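Local coordinates for reducing-end xylose-releasing exo-oligoxylanase Rex8A (Paenibacillus barcinonensis, PDB 6SUD), which hydrolyses xylooligosaccharides of three to six units from their reducing ends, releasing xylose and so helping to break down xylan, at residues Arg31-Trp36 / Val80-Lys85; Gly63-Arg68 / Gln355-Tyr360; Phe132-Leu137 / Glu204-Tyr209; Gln289-Gln294 / Ala335-Asp340. The protein carries 1 engineered substitution. All blocks are in the same frame, centred on the assembly; numbering follows the deposited sequence.

Interaction 1 (Arg31-Trp36 / Val80-Lys85); sequences RLEQTW and VQMDKK. With EDO (1,2-ethanediol), chain C; EDO (1,2-ethanediol), chain H.
Trp36 is packed by Lys84 over one face and by Met82 obliquely, both flexible chains that can follow the outline of a large flat ring. Lys84 CG is 3.5 Å from Trp36 CZ2, and Lys84 CE sits 3.8 Å from the centroid of the five-membered ring in a CH-pi contact, while Lys84 NZ makes an off-centre cation-pi contact with that same ring. Met82 CG comes to 3.8 Å from Trp36 CE3. Bends at chi2 and chi3 then fold the thioether back toward helix 25-41, so that Met82 SD lies 3.9 Å from Leu32 CD2 and Met82 CE 3.8 Å from Trp36 CB. This junction joins one flank of helix 25-41 to the C-terminal end of helix 69-81, in the (alpha/alpha)6 barrel of family 8 glycosidases. Asp83, with positive phi, closes helix 69-81 in a Schellman motif, and Lys84 follows as N-cap of helix 85-99. A 1,2-ethanediol, probably from the crystallisation liquor, accepts a hydrogen bond at the ring edge, Trp36 NE1 to its O2 being 2.9 Å. Glu33 OE2 is 4.3 Å from Lys84 NZ, too far for a salt bridge; Glu33 OE1 bonds to Asn37 instead.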
# COMPACT_ATOMS: atom_id res chain seq x y z
N ARG A 31 11.30 17.62 7.68
CA ARG A 31 11.02 17.23 6.28
C ARG A 31 9.76 16.36 6.26
O ARG A 31 8.91 16.57 5.38
CB ARG A 31 12.22 16.52 5.65
CG ARG A 31 12.03 16.12 4.19
CD ARG A 31 11.89 17.30 3.24
NE ARG A 31 11.71 16.79 1.88
CZ ARG A 31 12.70 16.38 1.09
NH1 ARG A 31 12.42 15.92 -0.12
NH2 ARG A 31 13.96 16.42 1.50
N LEU A 32 9.64 15.44 7.22
CA LEU A 32 8.49 14.52 7.29
C LEU A 32 7.25 15.35 7.61
O LEU A 32 6.24 15.22 6.91
CB LEU A 32 8.72 13.44 8.36
CG LEU A 32 7.52 12.50 8.52
CD1 LEU A 32 7.15 11.87 7.18
CD2 LEU A 32 7.76 11.44 9.56
N GLU A 33 7.35 16.22 8.61
CA GLU A 33 6.23 17.09 9.01
C GLU A 33 5.80 17.95 7.82
O GLU A 33 4.60 18.11 7.64
CB GLU A 33 6.61 17.91 10.24
CG GLU A 33 5.83 19.20 10.37
CD GLU A 33 4.35 18.99 10.64
OE1 GLU A 33 3.63 19.99 10.80
OE2 GLU A 33 3.92 17.83 10.68
N GLN A 34 6.75 18.51 7.05
CA GLN A 34 6.41 19.39 5.91
C GLN A 34 5.79 18.58 4.77
O GLN A 34 4.92 19.13 4.05
CB GLN A 34 7.62 20.17 5.37
CG GLN A 34 7.18 21.29 4.44
CD GLN A 34 6.01 22.07 5.00
OE1 GLN A 34 4.92 22.07 4.44
NE2 GLN A 34 6.21 22.72 6.14
N THR A 35 6.17 17.31 4.62
CA THR A 35 5.56 16.48 3.55
C THR A 35 4.08 16.31 3.91
O THR A 35 3.21 16.51 3.03
CB THR A 35 6.27 15.14 3.37
OG1 THR A 35 7.65 15.40 3.13
CG2 THR A 35 5.64 14.32 2.26
N TRP A 36 3.81 15.97 5.17
CA TRP A 36 2.43 15.86 5.70
C TRP A 36 1.64 17.14 5.39
O TRP A 36 0.56 17.04 4.84
CB TRP A 36 2.42 15.58 7.20
CG TRP A 36 1.04 15.74 7.78
CD1 TRP A 36 0.52 16.89 8.29
CD2 TRP A 36 -0.03 14.78 7.80
NE1 TRP A 36 -0.78 16.71 8.66
CE2 TRP A 36 -1.16 15.43 8.35
CE3 TRP A 36 -0.18 13.45 7.39
CZ2 TRP A 36 -2.38 14.79 8.54
CZ3 TRP A 36 -1.39 12.82 7.58
CH2 TRP A 36 -2.47 13.48 8.15
N VAL A 80 -2.59 7.64 10.75
CA VAL A 80 -2.35 6.91 12.03
C VAL A 80 -0.84 6.84 12.26
O VAL A 80 -0.43 7.09 13.40
CB VAL A 80 -3.09 5.56 12.14
CG1 VAL A 80 -2.63 4.50 11.14
CG2 VAL A 80 -3.02 5.05 13.56
N GLN A 81 -0.02 6.66 11.21
CA GLN A 81 1.46 6.68 11.33
C GLN A 81 1.95 8.06 11.78
O GLN A 81 2.95 8.12 12.51
CB GLN A 81 2.11 6.26 10.00
CG GLN A 81 1.85 4.80 9.65
CD GLN A 81 2.56 3.83 10.55
OE1 GLN A 81 3.53 4.17 11.23
NE2 GLN A 81 2.11 2.58 10.55
N MET A 82 1.23 9.13 11.44
CA MET A 82 1.63 10.52 11.79
C MET A 82 0.89 10.99 13.06
O MET A 82 1.09 12.15 13.44
CB MET A 82 1.33 11.48 10.64
CG MET A 82 2.18 11.31 9.40
SD MET A 82 3.90 11.79 9.74
CE MET A 82 3.70 13.53 10.12
N ASP A 83 0.12 10.11 13.71
CA ASP A 83 -0.64 10.41 14.95
C ASP A 83 -1.60 11.58 14.67
O ASP A 83 -1.64 12.56 15.48
CB ASP A 83 0.32 10.68 16.11
CG ASP A 83 -0.34 10.74 17.47
OD1 ASP A 83 -1.48 10.26 17.58
OD2 ASP A 83 0.28 11.25 18.42
N LYS A 84 -2.36 11.48 13.58
CA LYS A 84 -3.28 12.56 13.12
C LYS A 84 -4.72 12.05 13.16
O LYS A 84 -5.30 11.74 12.11
CB LYS A 84 -2.86 13.10 11.76
CG LYS A 84 -1.45 13.66 11.73
CD LYS A 84 -1.33 15.08 12.23
CE LYS A 84 0.03 15.69 11.94
NZ LYS A 84 0.15 17.05 12.53
N LYS A 85 -5.26 11.97 14.37
CA LYS A 85 -6.56 11.31 14.61
C LYS A 85 -7.70 12.04 13.90
O LYS A 85 -8.61 11.36 13.39
CB LYS A 85 -6.82 11.22 16.11
CG LYS A 85 -8.03 10.36 16.46
CD LYS A 85 -8.13 10.00 17.92
CE LYS A 85 -9.16 8.93 18.20
NZ LYS A 85 -10.53 9.42 17.89
C1 EDO C . -3.49 17.99 12.08
O1 EDO C . -4.37 18.95 11.51
C2 EDO C . -2.62 17.53 11.06
O2 EDO C . -1.96 18.63 10.45
C1 EDO H . -5.11 15.18 14.90
O1 EDO H . -4.88 16.15 13.89
C2 EDO H . -3.86 14.72 15.52
O2 EDO H . -4.01 14.07 16.77

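Interaction 2 (Gly63-Arg68 / Gln355-Tyr360); sequences GNDDVR and QGKRRY. With XYP (beta-D-xylopyranose), chain J; XYP (beta-D-xylopyranose), chain K.
Gly63 and Arg358 bring their CA atoms to 4.6 Å, where the loop ahead of strand 67-68 meets the type I beta turn from Gly356 to Arg359. Gly63 CA lies over one face of the Arg358 guanidinium, toward its rim and 3.7 Å from the plane; a CB here would crowd Arg358 NH1. Lys357 reaches along the same loop to form a salt bridge, NZ to Asp65 OD1 being 3.2 Å, and the two side chains cross at about a right angle. Asp65 and Asp66 both face Asp61 in a G1 beta bulge. The Arg68 chain, extended from CG to NE (chi2 180°), carries its guanidinium out to Asp66, which holds it side-on: Arg68 NE to Asp66 OD1 is 2.9 Å, and Arg68 NH2 meets the syn lone pair of Asp66 OD2 at 3.2 Å. With Asp61 also bridging to NE, the guanidinium is fixed in rotation and its remaining nitrogen is aimed at the sugar pocket. There Arg68 NH1 donates to O3 of the chain J xylose (3.2 Å, N-H...O angle 142°), while O1 of the chain K xylose also lies near the guanidinium plane. Arginine suits the place because one flat group can meet carboxylates and still offer a nitrogen to a sugar hydroxyl. Tyr360 turns a ring edge toward O2 of the chain J xylose, and its OH bonds to Glu70, the inferred proton donor. Around the pair, Val67 joins strand 67-68 to strand 113-114 through Cys114, helix 69-81 starts just after Arg68, and Tyr360 stands in the first turn of helix 359-373.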
# COMPACT_ATOMS: atom_id res chain seq x y z
N GLY A 63 -5.77 12.61 -10.99
CA GLY A 63 -5.65 12.18 -12.39
C GLY A 63 -6.97 11.67 -12.94
O GLY A 63 -7.24 11.91 -14.14
N ASN A 64 -7.78 11.02 -12.10
CA ASN A 64 -9.03 10.34 -12.54
C ASN A 64 -10.26 11.10 -12.02
O ASN A 64 -11.37 10.67 -12.36
CB ASN A 64 -9.03 8.88 -12.11
CG ASN A 64 -8.02 8.05 -12.88
OD1 ASN A 64 -8.16 7.88 -14.09
ND2 ASN A 64 -7.02 7.51 -12.19
N ASP A 65 -10.06 12.18 -11.25
CA ASP A 65 -11.14 13.03 -10.66
C ASP A 65 -12.17 12.15 -9.94
O ASP A 65 -13.37 12.37 -10.15
CB ASP A 65 -11.86 13.84 -11.74
CG ASP A 65 -10.92 14.47 -12.74
OD1 ASP A 65 -10.19 15.40 -12.34
OD2 ASP A 65 -10.90 14.00 -13.89
N ASP A 66 -11.71 11.20 -9.13
CA ASP A 66 -12.62 10.36 -8.31
C ASP A 66 -11.94 10.04 -6.98
O ASP A 66 -10.75 10.38 -6.81
CB ASP A 66 -13.08 9.10 -9.05
CG ASP A 66 -11.96 8.15 -9.44
OD1 ASP A 66 -10.82 8.39 -9.01
OD2 ASP A 66 -12.23 7.19 -10.20
N VAL A 67 -12.71 9.45 -6.07
CA VAL A 67 -12.24 9.02 -4.72
C VAL A 67 -12.20 7.48 -4.71
O VAL A 67 -13.21 6.86 -5.00
CB VAL A 67 -13.17 9.60 -3.63
CG1 VAL A 67 -12.77 9.11 -2.25
CG2 VAL A 67 -13.18 11.12 -3.65
N ARG A 68 -11.03 6.91 -4.43
CA ARG A 68 -10.78 5.45 -4.57
C ARG A 68 -10.55 4.86 -3.18
O ARG A 68 -9.98 5.56 -2.33
CB ARG A 68 -9.59 5.22 -5.50
CG ARG A 68 -9.86 5.76 -6.89
CD ARG A 68 -8.75 5.60 -7.90
NE ARG A 68 -9.36 5.88 -9.18
CZ ARG A 68 -9.00 5.36 -10.34
NH1 ARG A 68 -7.97 4.53 -10.41
NH2 ARG A 68 -9.70 5.66 -11.42
N GLN A 355 3.57 17.87 -8.43
CA GLN A 355 2.43 18.82 -8.53
C GLN A 355 1.63 18.57 -9.81
O GLN A 355 2.13 17.87 -10.71
CB GLN A 355 2.93 20.26 -8.45
CG GLN A 355 3.70 20.56 -7.17
CD GLN A 355 3.85 22.03 -6.90
OE1 GLN A 355 3.08 22.86 -7.40
NE2 GLN A 355 4.83 22.38 -6.10
N GLY A 356 0.42 19.14 -9.87
CA GLY A 356 -0.45 19.12 -11.05
C GLY A 356 -1.29 17.85 -11.12
O GLY A 356 -1.29 17.09 -10.15
N LYS A 357 -1.92 17.62 -12.28
CA LYS A 357 -3.12 16.74 -12.42
C LYS A 357 -2.80 15.30 -12.01
O LYS A 357 -3.70 14.64 -11.43
CB LYS A 357 -3.65 16.84 -13.85
CG LYS A 357 -4.67 15.77 -14.23
CD LYS A 357 -5.54 16.11 -15.40
CE LYS A 357 -6.76 15.21 -15.50
NZ LYS A 357 -7.70 15.42 -14.37
N ARG A 358 -1.58 14.80 -12.24
CA ARG A 358 -1.26 13.35 -12.10
C ARG A 358 -0.64 13.03 -10.73
O ARG A 358 -0.12 11.91 -10.57
CB ARG A 358 -0.32 12.94 -13.22
CG ARG A 358 -0.89 13.15 -14.61
CD ARG A 358 -2.06 12.22 -14.88
NE ARG A 358 -3.10 12.83 -15.69
CZ ARG A 358 -4.23 12.23 -16.05
NH1 ARG A 358 -4.47 10.97 -15.70
NH2 ARG A 358 -5.10 12.87 -16.81
N ARG A 359 -0.73 13.94 -9.77
CA ARG A 359 0.16 13.93 -8.58
C ARG A 359 -0.25 12.88 -7.55
O ARG A 359 0.64 12.46 -6.78
CB ARG A 359 0.16 15.29 -7.89
CG ARG A 359 -1.20 15.74 -7.38
CD ARG A 359 -1.09 17.10 -6.73
NE ARG A 359 -2.34 17.58 -6.17
CZ ARG A 359 -3.30 18.20 -6.86
NH1 ARG A 359 -3.18 18.41 -8.16
NH2 ARG A 359 -4.40 18.60 -6.23
N TYR A 360 -1.52 12.48 -7.52
CA TYR A 360 -2.10 11.66 -6.43
C TYR A 360 -1.23 10.42 -6.18
O TYR A 360 -0.75 10.24 -5.05
CB TYR A 360 -3.55 11.29 -6.76
CG TYR A 360 -4.06 10.03 -6.11
CD1 TYR A 360 -4.44 10.01 -4.78
CD2 TYR A 360 -4.19 8.87 -6.84
CE1 TYR A 360 -4.92 8.85 -4.19
CE2 TYR A 360 -4.68 7.70 -6.28
CZ TYR A 360 -5.06 7.70 -4.95
OH TYR A 360 -5.55 6.54 -4.41
O1 XYP J . -2.82 6.43 -12.16
C1 XYP J . -2.79 5.43 -11.13
C2 XYP J . -4.13 5.49 -10.39
C3 XYP J . -4.08 4.48 -9.27
C4 XYP J . -3.86 3.10 -9.84
C5 XYP J . -2.62 3.06 -10.71
O2 XYP J . -4.44 6.78 -9.83
O3 XYP J . -5.31 4.53 -8.55
O4 XYP J . -3.75 2.21 -8.72
O5 XYP J . -2.64 4.12 -11.70
O1 XYP K . -6.81 1.91 -10.31
C1 XYP K . -6.97 1.06 -9.15
C2 XYP K . -5.64 0.56 -8.57
C3 XYP K . -5.86 -0.44 -7.43
C4 XYP K . -7.17 -0.11 -6.72
C5 XYP K . -7.43 1.39 -6.81
O2 XYP K . -4.80 -0.01 -9.58
O3 XYP K . -4.71 -0.37 -6.57
O4 XYP K . -8.23 -0.82 -7.35
O5 XYP K . -7.65 1.82 -8.15

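Interaction 3 (Phe132-Leu137 / Glu204-Tyr209); sequences FFAMAL and ELFAQY
Met135 leaves helix 127-144 with CG opposite its own nitrogen (chi1 -170°), and bends at chi2 and chi3 send its thioether into the angle between Leu205 and Phe206. Phe206, its CG anti to the carbonyl carbon, extends its ring back toward the Met135 backbone. Met135 SD lies 3.9 Å from Phe206 CE1 and 4.9 Å from the ring centroid, 56° off the normal, an oblique Met-aromatic contact. Beyond it, Met135 CE rests 3.8 Å from Leu205 CB, the two side chains crossing at about a right angle, and approaches the edge of the Tyr209 ring. Methionine suits this interface because its long unbranched chain and polarisable sulfur can adapt to both an aliphatic and an aromatic neighbour. One residue earlier, the small Ala134 lets the Phe206 ring come close to the helix, Ala134 CB being 4.1 Å from Phe206 CZ. The helix segments cross at 59°, their axes 10.9 Å apart, and the contact is wholly apolar, as befits the buried interior of an (alpha/alpha)6 barrel. Helix 153-170 offers Leu161 to both Ala134 and Phe206, Trp218 of helix 215-232 meets the Phe206 ring edge-to-face, Met77 of helix 69-81 touches Met135, and helix 268-280 packs Trp279 and Phe280 on Leu205.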
# COMPACT_ATOMS: atom_id res chain seq x y z
N PHE A 132 -5.68 -2.43 3.64
CA PHE A 132 -5.13 -1.20 4.28
C PHE A 132 -6.12 -0.63 5.29
O PHE A 132 -5.67 -0.13 6.32
CB PHE A 132 -4.75 -0.11 3.28
CG PHE A 132 -3.30 -0.13 2.87
CD1 PHE A 132 -2.86 -1.03 1.92
CD2 PHE A 132 -2.40 0.79 3.38
CE1 PHE A 132 -1.53 -1.04 1.52
CE2 PHE A 132 -1.07 0.79 2.97
CZ PHE A 132 -0.64 -0.13 2.03
N PHE A 133 -7.42 -0.61 4.97
CA PHE A 133 -8.44 -0.10 5.92
C PHE A 133 -8.27 -0.87 7.23
O PHE A 133 -8.11 -0.27 8.30
CB PHE A 133 -9.86 -0.27 5.39
CG PHE A 133 -10.38 0.77 4.42
CD1 PHE A 133 -10.31 2.12 4.69
CD2 PHE A 133 -11.07 0.37 3.28
CE1 PHE A 133 -10.85 3.04 3.81
CE2 PHE A 133 -11.61 1.30 2.39
CZ PHE A 133 -11.51 2.64 2.68
N ALA A 134 -8.26 -2.21 7.13
CA ALA A 134 -8.20 -3.11 8.28
C ALA A 134 -6.92 -2.83 9.08
O ALA A 134 -7.01 -2.66 10.31
CB ALA A 134 -8.26 -4.54 7.81
N MET A 135 -5.77 -2.75 8.42
CA MET A 135 -4.48 -2.52 9.12
C MET A 135 -4.49 -1.14 9.78
O MET A 135 -4.08 -1.03 10.95
CB MET A 135 -3.29 -2.64 8.17
CG MET A 135 -1.94 -2.65 8.89
SD MET A 135 -1.61 -4.23 9.71
CE MET A 135 -2.17 -3.94 11.38
N ALA A 136 -4.94 -0.11 9.08
CA ALA A 136 -4.98 1.26 9.63
C ALA A 136 -5.91 1.31 10.85
O ALA A 136 -5.55 1.97 11.87
CB ALA A 136 -5.37 2.24 8.57
N LEU A 137 -7.07 0.65 10.78
CA LEU A 137 -8.06 0.63 11.89
C LEU A 137 -7.49 -0.13 13.10
O LEU A 137 -7.66 0.34 14.25
CB LEU A 137 -9.35 -0.01 11.41
CG LEU A 137 -10.27 0.89 10.60
CD1 LEU A 137 -11.26 0.06 9.80
CD2 LEU A 137 -10.99 1.87 11.51
N GLU A 204 0.73 -11.01 9.08
CA GLU A 204 1.33 -11.35 10.40
C GLU A 204 0.55 -10.67 11.53
O GLU A 204 0.33 -11.32 12.56
CB GLU A 204 2.77 -10.87 10.50
CG GLU A 204 3.71 -11.65 9.62
CD GLU A 204 4.12 -13.02 10.12
OE1 GLU A 204 3.54 -13.50 11.13
OE2 GLU A 204 5.03 -13.60 9.51
N LEU A 205 0.21 -9.39 11.35
CA LEU A 205 -0.52 -8.59 12.37
C LEU A 205 -2.00 -8.98 12.39
O LEU A 205 -2.60 -8.98 13.48
CB LEU A 205 -0.28 -7.11 12.07
CG LEU A 205 1.18 -6.71 12.19
CD1 LEU A 205 1.38 -5.22 11.93
CD2 LEU A 205 1.74 -7.09 13.55
N PHE A 206 -2.58 -9.36 11.25
CA PHE A 206 -3.97 -9.88 11.22
C PHE A 206 -4.02 -11.19 12.03
O PHE A 206 -5.05 -11.43 12.68
CB PHE A 206 -4.45 -10.12 9.80
CG PHE A 206 -4.57 -8.89 8.94
CD1 PHE A 206 -4.46 -7.61 9.48
CD2 PHE A 206 -4.78 -9.02 7.58
CE1 PHE A 206 -4.58 -6.49 8.66
CE2 PHE A 206 -4.91 -7.91 6.77
CZ PHE A 206 -4.82 -6.65 7.31
N ALA A 207 -2.94 -11.97 12.02
CA ALA A 207 -2.87 -13.24 12.77
C ALA A 207 -2.86 -12.96 14.28
O ALA A 207 -3.13 -13.90 15.03
CB ALA A 207 -1.68 -14.08 12.35
N GLN A 208 -2.53 -11.73 14.69
CA GLN A 208 -2.57 -11.29 16.11
C GLN A 208 -3.92 -10.65 16.44
O GLN A 208 -4.37 -10.81 17.59
CB GLN A 208 -1.48 -10.26 16.40
CG GLN A 208 -0.07 -10.72 16.05
CD GLN A 208 0.52 -11.54 17.16
OE1 GLN A 208 1.29 -11.04 17.97
NE2 GLN A 208 0.16 -12.82 17.21
N TYR A 209 -4.49 -9.87 15.51
CA TYR A 209 -5.56 -8.89 15.84
C TYR A 209 -6.93 -9.27 15.28
O TYR A 209 -7.93 -8.72 15.80
CB TYR A 209 -5.19 -7.49 15.35
CG TYR A 209 -3.84 -7.00 15.82
CD1 TYR A 209 -3.37 -7.29 17.10
CD2 TYR A 209 -3.03 -6.23 15.00
CE1 TYR A 209 -2.13 -6.85 17.53
CE2 TYR A 209 -1.80 -5.78 15.42
CZ TYR A 209 -1.34 -6.09 16.68
OH TYR A 209 -0.12 -5.64 17.09

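Interaction 4 (Gln289-Gln294 / Ala335-Asp340); sequences QSNRIQ and AADGPD
Asn291, on helix 285-297 of the (alpha/alpha)6 barrel, holds the backbone at Asp337 and Gly338 in the loop between helices 322-331 and 341-349. Asn291 OD1 accepts from Asp337 N at 2.9 Å, in the carbonyl plane and on a lone pair, and more weakly from Gly338 N. Asn291 ND2 donates to Asp337 OD1 at 2.9 Å with an angle of 155°; amide and carboxylate planes lie 18° apart. Asparagine fits because one short amide can answer both the backbone and the side chain of Asp337, whose CG takes the crowded position between N and carbonyl carbon (chi1 64°). Gly338 has no CB, which here would crowd Asn291 OD1 and run into Pro339 CD. The small Ala336 methyl fits between two side-chain amide oxygens, its CB 3.2 Å from Asn291 OD1 and 3.3 Å from Gln294 OE1, and also rests on Ser290 CB. Further out, Gln294 is positioned by NE2 bonds to Asn329 O and Ser333 OG, and Ser290 OG turns back to Gln286 O. Two waters fill in between helix and loop: one joins Gln294 OE1 to Asp340 N, weakly at the latter, and the other donates to both Asn291 O and Asp340 OD2, 2.8 Å from each.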
# COMPACT_ATOMS: atom_id res chain seq x y z
N GLN A 289 16.16 -9.47 -3.83
CA GLN A 289 15.08 -8.85 -4.64
C GLN A 289 15.26 -7.33 -4.60
O GLN A 289 15.22 -6.71 -5.66
CB GLN A 289 13.70 -9.23 -4.12
CG GLN A 289 12.57 -8.35 -4.64
CD GLN A 289 12.41 -8.39 -6.14
OE1 GLN A 289 12.84 -9.33 -6.81
NE2 GLN A 289 11.80 -7.35 -6.68
N SER A 290 15.46 -6.75 -3.42
CA SER A 290 15.68 -5.29 -3.26
C SER A 290 16.95 -4.86 -4.03
O SER A 290 16.89 -3.85 -4.73
CB SER A 290 15.70 -4.91 -1.81
OG SER A 290 14.49 -5.32 -1.19
N ASN A 291 18.06 -5.57 -3.88
CA ASN A 291 19.33 -5.26 -4.61
C ASN A 291 19.09 -5.28 -6.14
O ASN A 291 19.67 -4.43 -6.84
CB ASN A 291 20.45 -6.25 -4.23
CG ASN A 291 20.92 -6.11 -2.80
OD1 ASN A 291 20.72 -5.08 -2.16
ND2 ASN A 291 21.55 -7.14 -2.27
N ARG A 292 18.31 -6.25 -6.63
CA ARG A 292 18.10 -6.48 -8.08
C ARG A 292 17.33 -5.31 -8.68
O ARG A 292 17.81 -4.75 -9.69
CB ARG A 292 17.30 -7.74 -8.38
CG ARG A 292 18.12 -9.00 -8.21
CD ARG A 292 17.51 -10.26 -8.75
NE ARG A 292 18.37 -11.34 -8.26
CZ ARG A 292 18.02 -12.32 -7.43
NH1 ARG A 292 16.77 -12.44 -6.99
NH2 ARG A 292 18.91 -13.22 -7.06
N ILE A 293 16.20 -4.96 -8.07
CA ILE A 293 15.39 -3.85 -8.66
C ILE A 293 16.20 -2.56 -8.58
O ILE A 293 16.14 -1.81 -9.56
CB ILE A 293 13.97 -3.76 -8.06
CG1 ILE A 293 13.04 -3.06 -9.05
CG2 ILE A 293 13.99 -3.12 -6.68
CD1 ILE A 293 11.60 -2.96 -8.61
N GLN A 294 16.96 -2.32 -7.51
CA GLN A 294 17.79 -1.07 -7.42
C GLN A 294 18.89 -1.11 -8.48
O GLN A 294 19.13 -0.09 -9.11
CB GLN A 294 18.36 -0.88 -6.02
CG GLN A 294 17.35 -0.27 -5.06
CD GLN A 294 17.97 0.13 -3.75
OE1 GLN A 294 19.09 -0.26 -3.40
NE2 GLN A 294 17.24 0.94 -3.01
N ALA A 335 15.84 -2.87 2.81
CA ALA A 335 16.28 -4.29 2.68
C ALA A 335 17.59 -4.40 1.89
O ALA A 335 18.40 -5.27 2.22
CB ALA A 335 15.19 -5.11 2.05
N ALA A 336 17.78 -3.58 0.86
CA ALA A 336 18.96 -3.67 -0.04
C ALA A 336 20.23 -3.40 0.77
O ALA A 336 20.21 -2.51 1.65
CB ALA A 336 18.82 -2.70 -1.20
N ASP A 337 21.29 -4.14 0.49
CA ASP A 337 22.64 -3.91 1.08
C ASP A 337 23.66 -3.77 -0.05
O ASP A 337 24.88 -3.91 0.22
CB ASP A 337 23.00 -5.03 2.04
CG ASP A 337 23.14 -6.38 1.34
OD1 ASP A 337 23.00 -6.41 0.10
OD2 ASP A 337 23.39 -7.37 2.05
N GLY A 338 23.19 -3.51 -1.27
CA GLY A 338 24.04 -3.41 -2.48
C GLY A 338 24.61 -2.00 -2.66
O GLY A 338 24.42 -1.14 -1.79
N PRO A 339 25.30 -1.74 -3.79
CA PRO A 339 26.00 -0.47 -4.00
C PRO A 339 25.11 0.73 -4.35
O PRO A 339 25.65 1.80 -4.54
CB PRO A 339 26.94 -0.76 -5.18
CG PRO A 339 26.29 -1.91 -5.94
CD PRO A 339 25.44 -2.66 -4.94
N ASP A 340 23.80 0.53 -4.42
CA ASP A 340 22.84 1.53 -4.93
C ASP A 340 21.95 2.04 -3.79
O ASP A 340 21.29 3.07 -4.00
CB ASP A 340 22.01 0.93 -6.06
CG ASP A 340 22.88 0.44 -7.21
OD1 ASP A 340 23.67 1.28 -7.71
OD2 ASP A 340 22.80 -0.77 -7.56
O HOH W 1 21.94 -2.99 -6.16
O HOH W 2 21.59 -1.85 -3.72

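Overall arrangement
Interaction 2 lines the xylose pocket; the others lie away from it, interactions 1 and 3 being linked to it through helices that set out from it. Helix 69-81, which carries Glu70 near its start, runs from interaction 2 to interaction 1, their centres about 21 Å apart. Helix 127-144, with the xylose-binding Asp128 at its beginning, leads into interaction 3. Interactions 1 and 3 touch, Val80 CG1 lying 3.9 Å from Ala136 O. Interactions 2 and 3 are on opposite sides of the chain's centre, yet their nearest atoms are about 6 Å apart. Interaction 4 is remote, about 27 to 30 Å from the other centres; its Ile293 and Ala335 pack on helix 268-280, as does Leu205 of interaction 3.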